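Uncharacterized protein (Corynebacterium glutamicum, PDB 2NSF) probably catalyses the mycothiol-dependent isomerisation of maleylpyruvate, using a bound zinc ion. Local coordinates at residues W166-A169 with V170-G173. Sequence-based numbering, arbitrary orientation.
Sequences WIHA and VDLG. With ZN (zinc ion), chain E.
Trp166 meets the next turn of helix 156-171 through its backbone: Trp166 O lies 3.8 Å from Val170 CG2, while its indole NE1 hydrogen-bonds to the carbonyl of Leu35. Ile167 O serves two donors. Asp171 N meets Ile167 O at 3.3 Å, in the carbonyl plane, as the i to i+4 bond of an alpha helix. Val170 N lies 2.9 Å from Ile167 O but well above that plane, an i to i+3 bond off the lone pairs. With CG2 anti to the backbone N, Ile167 runs alongside Asp171, and Ile167 CG2 grazes Asp171 OD2 at 4.1 Å.

His168 carries the contact. His168 NE2 binds zinc at 2.1 Å, completing the three-residue metal site with His72 and Glu164; two waters are also ligands. The other ring nitrogen, ND1 of His168, donates to Asp171 OD2 over 2.8 Å with an N-H...O angle of 151°. The oxygen lies near the imidazole plane and accepts through its anti lone pair, although the carboxylate as a whole is turned 54° from the ring. Asp171 chi1 of -62° sets CG anti to its own carbonyl carbon, from where OD2 reaches back one turn to the ring edge. His168 O also takes a weak bond from Leu172 N.

Ala169 O packs 3.6 Å from Leu172 CB, just before Gly173 leaves helical geometry with positive phi.

Asp171 is thus a second-shell residue for zinc: its bond at ND1 should limit rotation of the imidazole and help keep NE2 directed at the metal. OD2 also pairs with Arg242 in a salt bridge, which probably helps position the carboxylate. Such a His-carboxylate pair would be expected to make the imidazole a more electron-rich zinc ligand, an effect the arginine may temper.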
loop_
_atom_site.group_PDB
_atom_site.type_symbol
_atom_site.label_atom_id
_atom_site.label_comp_id
_atom_site.label_asym_id
_atom_site.label_seq_id
_atom_site.Cartn_x
_atom_site.Cartn_y
_atom_site.Cartn_z
ATOM N N TRP A 166 -5.510 -0.760 2.368
ATOM C CA TRP A 166 -5.400 -1.140 3.771
ATOM C C TRP A 166 -4.530 -0.186 4.572
ATOM O O TRP A 166 -4.814 0.084 5.740
ATOM C CB TRP A 166 -4.866 -2.570 3.912
ATOM C CG TRP A 166 -5.890 -3.622 3.607
ATOM C CD1 TRP A 166 -5.961 -4.401 2.490
ATOM C CD2 TRP A 166 -6.996 -4.007 4.437
ATOM N NE1 TRP A 166 -7.039 -5.253 2.573
ATOM C CE2 TRP A 166 -7.692 -5.030 3.757
ATOM C CE3 TRP A 166 -7.465 -3.584 5.690
ATOM C CZ2 TRP A 166 -8.838 -5.642 4.288
ATOM C CZ3 TRP A 166 -8.611 -4.193 6.221
ATOM C CH2 TRP A 166 -9.282 -5.210 5.517
ATOM N N ILE A 167 -3.474 0.337 3.955
ATOM C CA ILE A 167 -2.608 1.258 4.661
ATOM C C ILE A 167 -3.128 2.691 4.626
ATOM O O ILE A 167 -3.127 3.371 5.649
ATOM C CB ILE A 167 -1.171 1.241 4.110
ATOM C CG1 ILE A 167 -0.571 -0.163 4.276
ATOM C CG2 ILE A 167 -0.327 2.273 4.851
ATOM C CD1 ILE A 167 0.806 -0.331 3.652
ATOM N N HIS A 168 -3.567 3.165 3.464
ATOM C CA HIS A 168 -4.071 4.530 3.405
ATOM C C HIS A 168 -5.349 4.706 4.211
ATOM O O HIS A 168 -5.733 5.827 4.527
ATOM C CB HIS A 168 -4.255 4.987 1.956
ATOM C CG HIS A 168 -2.956 5.256 1.260
ATOM N ND1 HIS A 168 -1.896 5.862 1.894
ATOM C CD2 HIS A 168 -2.544 4.999 -0.003
ATOM C CE1 HIS A 168 -0.880 5.964 1.055
ATOM N NE2 HIS A 168 -1.249 5.449 -0.101
ATOM N N ALA A 169 -6.005 3.603 4.557
ATOM C CA ALA A 169 -7.210 3.692 5.379
ATOM C C ALA A 169 -6.762 4.264 6.722
ATOM O O ALA A 169 -7.473 5.049 7.350
ATOM C CB ALA A 169 -7.828 2.315 5.569
ATOM N N VAL A 170 -5.569 3.872 7.160
ATOM C CA VAL A 170 -5.035 4.373 8.424
ATOM C C VAL A 170 -4.629 5.835 8.291
ATOM O O VAL A 170 -4.901 6.644 9.177
ATOM C CB VAL A 170 -3.793 3.573 8.874
ATOM C CG1 VAL A 170 -3.334 4.054 10.241
ATOM C CG2 VAL A 170 -4.114 2.095 8.903
ATOM N N ASP A 171 -3.993 6.169 7.170
ATOM C CA ASP A 171 -3.526 7.529 6.920
ATOM C C ASP A 171 -4.636 8.578 6.896
ATOM O O ASP A 171 -4.371 9.766 7.100
ATOM C CB ASP A 171 -2.750 7.591 5.602
ATOM C CG ASP A 171 -1.504 6.724 5.612
ATOM O OD1 ASP A 171 -0.916 6.527 6.699
ATOM O OD2 ASP A 171 -1.104 6.252 4.528
ATOM N N LEU A 172 -5.869 8.151 6.640
ATOM C CA LEU A 172 -6.993 9.085 6.611
ATOM C C LEU A 172 -7.196 9.754 7.965
ATOM O O LEU A 172 -7.774 10.830 8.051
ATOM C CB LEU A 172 -8.278 8.373 6.183
ATOM C CG LEU A 172 -8.442 8.203 4.671
ATOM C CD1 LEU A 172 -9.670 7.364 4.378
ATOM C CD2 LEU A 172 -8.545 9.581 4.018
ATOM N N GLY A 173 -6.723 9.110 9.026
ATOM C CA GLY A 173 -6.853 9.698 10.346
ATOM C C GLY A 173 -8.229 9.630 10.975
ATOM O O GLY A 173 -8.624 10.536 11.713
HETATM ZN ZN ZN E . -0.009 5.263 -1.836
HETATM O O HOH W 1 1.534 4.583 -3.230
HETATM O O HOH W 2 1.319 3.829 -0.386
#